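Local coordinates for adenylate cyclase-like protein (Chlamydia trachomatis, PDB 4QO6) that forms part of the inner-membrane ring of the type III secretion system, the chain here being the periplasmic region of this structural protein, at residues I46-S49 with E50-K54; E77-I80 with L81-K84. All coordinates share one frame; numbering follows the deposited sequence.

Contact 1: residues I46-S49 with E50-K54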
loop_
_atom_site.group_PDB
_atom_site.type_symbol
_atom_site.label_atom_id
_atom_site.label_comp_id
_atom_site.label_asym_id
_atom_site.label_seq_id
_atom_site.Cartn_x
_atom_site.Cartn_y
_atom_site.Cartn_z
ATOM N N ILE A 46 -10.443 -1.427 21.769
ATOM C CA ILE A 46 -9.829 -2.108 22.964
ATOM C C ILE A 46 -8.844 -1.143 23.603
ATOM O O ILE A 46 -9.037 -0.780 24.757
ATOM C CB ILE A 46 -9.201 -3.463 22.625
ATOM C CG1 ILE A 46 -10.280 -4.379 22.057
ATOM C CG2 ILE A 46 -8.508 -4.117 23.850
ATOM C CD1 ILE A 46 -9.733 -5.644 21.442
ATOM N N ASP A 47 -7.879 -0.604 22.845
ATOM C CA ASP A 47 -7.042 0.436 23.382
ATOM C C ASP A 47 -7.824 1.629 23.968
ATOM O O ASP A 47 -7.432 2.208 24.976
ATOM C CB ASP A 47 -5.993 0.903 22.359
ATOM C CG ASP A 47 -5.085 -0.238 21.880
ATOM O OD1 ASP A 47 -5.100 -1.361 22.462
ATOM O OD2 ASP A 47 -4.308 -0.029 20.926
ATOM N N LYS A 48 -8.945 2.016 23.353
ATOM C CA LYS A 48 -9.687 3.139 23.832
ATOM C C LYS A 48 -10.228 2.850 25.236
ATOM O O LYS A 48 -10.213 3.701 26.117
ATOM C CB LYS A 48 -10.811 3.412 22.876
ATOM C CG LYS A 48 -11.581 4.707 23.103
ATOM C CD LYS A 48 -12.271 4.990 21.756
ATOM C CE LYS A 48 -12.881 6.348 21.649
ATOM N NZ LYS A 48 -13.832 6.493 22.756
ATOM N N SER A 49 -10.749 1.648 25.436
ATOM C CA SER A 49 -11.274 1.293 26.747
ATOM C C SER A 49 -10.159 1.261 27.820
ATOM O O SER A 49 -10.393 1.682 28.936
ATOM C CB SER A 49 -12.011 -0.056 26.697
ATOM O OG SER A 49 -13.237 0.099 25.969
ATOM N N GLU A 50 -8.976 0.782 27.467
ATOM C CA GLU A 50 -7.840 0.822 28.381
ATOM C C GLU A 50 -7.533 2.271 28.774
ATOM O O GLU A 50 -7.352 2.566 29.965
ATOM C CB GLU A 50 -6.573 0.210 27.785
ATOM C CG GLU A 50 -6.336 -1.287 27.994
ATOM C CD GLU A 50 -5.255 -1.810 27.033
ATOM O OE1 GLU A 50 -4.264 -1.071 26.796
ATOM O OE2 GLU A 50 -5.373 -2.926 26.489
ATOM N N LEU A 51 -7.496 3.163 27.775
ATOM C CA LEU A 51 -7.172 4.559 28.038
ATOM C C LEU A 51 -8.168 5.170 28.984
ATOM O O LEU A 51 -7.778 5.720 30.002
ATOM C CB LEU A 51 -7.065 5.364 26.751
ATOM C CG LEU A 51 -7.034 6.877 26.822
ATOM C CD1 LEU A 51 -5.874 7.429 27.665
ATOM C CD2 LEU A 51 -7.042 7.421 25.386
ATOM N N LEU A 52 -9.450 5.055 28.644
ATOM C CA LEU A 52 -10.504 5.676 29.448
ATOM C C LEU A 52 -10.590 5.175 30.889
ATOM O O LEU A 52 -10.921 5.922 31.784
ATOM C CB LEU A 52 -11.881 5.506 28.841
ATOM C CG LEU A 52 -12.028 6.070 27.442
ATOM C CD1 LEU A 52 -13.301 5.465 26.853
ATOM C CD2 LEU A 52 -12.041 7.593 27.431
ATOM N N TYR A 53 -10.379 3.899 31.084
ATOM C CA TYR A 53 -10.470 3.341 32.420
ATOM C C TYR A 53 -9.257 3.642 33.288
ATOM O O TYR A 53 -9.413 3.736 34.503
ATOM C CB TYR A 53 -10.810 1.839 32.388
ATOM C CG TYR A 53 -12.312 1.712 32.330
ATOM C CD1 TYR A 53 -13.011 2.040 31.157
ATOM C CD2 TYR A 53 -13.059 1.349 33.467
ATOM C CE1 TYR A 53 -14.388 1.983 31.101
ATOM C CE2 TYR A 53 -14.449 1.276 33.413
ATOM C CZ TYR A 53 -15.095 1.597 32.225
ATOM O OH TYR A 53 -16.456 1.530 32.142
ATOM N N LYS A 54 -8.077 3.775 32.683
ATOM C CA LYS A 54 -6.905 4.234 33.418
ATOM C C LYS A 54 -6.979 5.670 33.823
ATOM O O LYS A 54 -6.559 5.985 34.910
ATOM C CB LYS A 54 -5.635 4.004 32.665
ATOM C CG LYS A 54 -5.323 2.537 32.448
ATOM C CD LYS A 54 -4.008 2.424 31.689
ATOM C CE LYS A 54 -3.395 1.039 31.798
ATOM N NZ LYS A 54 -2.144 1.039 30.995
#

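Contact 2: residues E77-I80 with L81-K84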
loop_
_atom_site.group_PDB
_atom_site.type_symbol
_atom_site.label_atom_id
_atom_site.label_comp_id
_atom_site.label_asym_id
_atom_site.label_seq_id
_atom_site.Cartn_x
_atom_site.Cartn_y
_atom_site.Cartn_z
ATOM N N GLU A 77 -14.560 1.445 7.993
ATOM C CA GLU A 77 -15.627 2.213 7.384
ATOM C C GLU A 77 -15.210 2.569 5.949
ATOM O O GLU A 77 -15.916 2.290 5.038
ATOM C CB GLU A 77 -15.920 3.464 8.218
ATOM C CG GLU A 77 -16.910 4.448 7.585
ATOM C CD GLU A 77 -16.478 5.929 7.632
ATOM O OE1 GLU A 77 -16.060 6.431 8.722
ATOM O OE2 GLU A 77 -16.570 6.615 6.562
ATOM N N MET A 78 -14.033 3.116 5.751
ATOM C CA MET A 78 -13.583 3.507 4.417
ATOM C C MET A 78 -13.492 2.308 3.452
ATOM O O MET A 78 -13.848 2.424 2.285
ATOM C CB MET A 78 -12.229 4.281 4.529
ATOM C CG MET A 78 -11.703 5.014 3.262
ATOM S SD MET A 78 -12.718 6.333 2.394
ATOM C CE MET A 78 -13.682 6.976 3.742
ATOM N N ASN A 79 -13.045 1.151 3.956
ATOM C CA ASN A 79 -12.934 -0.061 3.159
ATOM C C ASN A 79 -14.268 -0.535 2.745
ATOM O O ASN A 79 -14.386 -1.099 1.664
ATOM C CB ASN A 79 -12.232 -1.211 3.925
ATOM C CG ASN A 79 -10.756 -0.961 4.071
ATOM O OD1 ASN A 79 -10.224 -0.105 3.353
ATOM N ND2 ASN A 79 -10.069 -1.672 5.036
ATOM N N ILE A 80 -15.274 -0.347 3.611
ATOM C CA ILE A 80 -16.651 -0.689 3.220
ATOM C C ILE A 80 -17.056 0.220 2.022
ATOM O O ILE A 80 -17.629 -0.276 1.050
ATOM C CB ILE A 80 -17.647 -0.603 4.397
ATOM C CG1 ILE A 80 -17.426 -1.736 5.393
ATOM C CG2 ILE A 80 -19.082 -0.630 3.913
ATOM C CD1 ILE A 80 -18.213 -1.564 6.698
ATOM N N LEU A 81 -16.729 1.519 2.048
ATOM C CA LEU A 81 -17.146 2.405 0.927
ATOM C C LEU A 81 -16.439 2.042 -0.351
ATOM O O LEU A 81 -17.026 2.108 -1.417
ATOM C CB LEU A 81 -16.861 3.868 1.191
ATOM C CG LEU A 81 -17.603 4.472 2.375
ATOM C CD1 LEU A 81 -17.174 5.926 2.610
ATOM C CD2 LEU A 81 -19.108 4.338 2.135
ATOM N N LEU A 82 -15.154 1.728 -0.255
ATOM C CA LEU A 82 -14.382 1.452 -1.454
ATOM C C LEU A 82 -14.854 0.151 -2.119
ATOM O O LEU A 82 -14.879 0.068 -3.348
ATOM C CB LEU A 82 -12.918 1.376 -1.134
ATOM C CG LEU A 82 -12.248 2.674 -0.685
ATOM C CD1 LEU A 82 -10.950 2.320 0.027
ATOM C CD2 LEU A 82 -12.005 3.609 -1.871
ATOM N N SER A 83 -15.273 -0.809 -1.284
ATOM C CA SER A 83 -15.705 -2.168 -1.668
ATOM C C SER A 83 -16.927 -2.114 -2.555
ATOM O O SER A 83 -17.094 -2.940 -3.368
ATOM C CB SER A 83 -16.064 -3.019 -0.422
ATOM O OG SER A 83 -17.395 -2.721 0.156
ATOM N N LYS A 84 -17.798 -1.146 -2.323
ATOM C CA LYS A 84 -19.022 -0.928 -3.077
ATOM C C LYS A 84 -18.815 -0.129 -4.344
ATOM O O LYS A 84 -19.746 0.101 -5.092
ATOM C CB LYS A 84 -19.982 -0.144 -2.185
ATOM C CG LYS A 84 -20.594 -1.022 -1.115
ATOM C CD LYS A 84 -21.365 -0.272 -0.045
ATOM C CE LYS A 84 -22.091 -1.279 0.857
ATOM N NZ LYS A 84 -21.322 -2.546 1.145
#

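Contact 1: residues I46-S49 with E50-K54
Lys48 and Leu52 meet one turn apart on helix 45-56, the helix of a beta-alpha-beta unit between strands 41-42 and 63-70 in the CdsD PD1 domain. The tight part is the backbone. Leu52 N donates to Lys48 O at 3.0 Å, and the bond is nearly straight at 174°. The Leu52 side chain folds back over the same oxygen, its CG 3.3 Å from Lys48 O. Its CG stands beside its own backbone N (chi1 -58°), which turns the branch back along the helix. Between the side chains the touch is lighter, with Lys48 CG 4.2 Å from Leu52 CD1. Beyond CG the lysine draws back from the leucine before bending at its end, and NZ forms a salt bridge with Asp66. Leu51, the buried residue here, packs on Val42, Val68 and Phe22.

The outer side is looser. Asp47 OD1 and Glu50 OE2 are 4.3 Å apart, and this approach of like charges is probably eased by the salt bridge of Asp47 to Arg43. Ile46, Ser49 and Glu50 are exposed. Tyr53 N bonds to Ser49 O, and the tyrosine ring presents its edge to that oxygen, with CD1 3.5 Å from Ser49 O.

Contact 2: residues E77-I80 with L81-K84
The C-terminal end of helix 71-83, in the periplasmic PD2 domain of CdsD, brings Glu77-Ile80 against Leu81-Lys84. The final helical bonds lengthen from Leu82 on. Leu82 N donates to Met78 O at 2.9 Å, in the plane of the carbonyl. Ser83 N reaches Asn79 O at 3.1 Å, with the donor tilted 34° from that plane. The last bond, from Lys84 N to Ile80 O, is weak at 3.5 Å.

The Ser83 hydroxyl also bonds to this carbonyl. OG donates to Ile80 O at 2.6 Å, well off the C=O direction (C=O...OG 127°). Its chi1 of 78° sets OG between the backbone N and the carbonyl carbon, where it can bend back to the preceding turn. The Lys84 side chain runs beside Ile80. Its CG passes 3.7 Å from Ile80 O, and its NZ comes near Ile80 CG2.

On the inner side, Met78 curls at its sulfur end, and its CE meets Leu81 CD1 at 3.8 Å as the two side chains cross. Leu82 CG sits over Met78 O at 3.4 Å. Met78 packs on Leu120, and Leu82 on Leu116 and Tyr119, all on helix 110-123. Asn79 OD1 accepts a hydrogen bond from the backbone N of Met93 on strand 92-95.

Apolar side chains thus join the helix to helix 110-123, and Asn79 adds a polar tie to strand 92-95. The serine hydroxyl gives the carbonyl of Ile80 a second, short bond beside a weak main-chain one.

Contacts 1 and 2 each lie within a single helix, but in different domains. They follow one another along the chain, with centres 27 Å apart and no touch between them. Contact 1 is largely a surface contact on helix 45-56, with Leu51 turned into the PD1 core. Contact 2 is partly buried, and both Met78 and Leu82 enter the PD2 interior. Asp47 and Lys48 of contact 1 find salt-bridge partners in the same domain. Contact 2 instead relies on apolar packing against a second helix, on a side-chain hydroxyl and on an asparagine bonded to strand 92-95. The difference fits their places: residues 46-54 lie where helical bonding continues, and residues 77-84 where it ends.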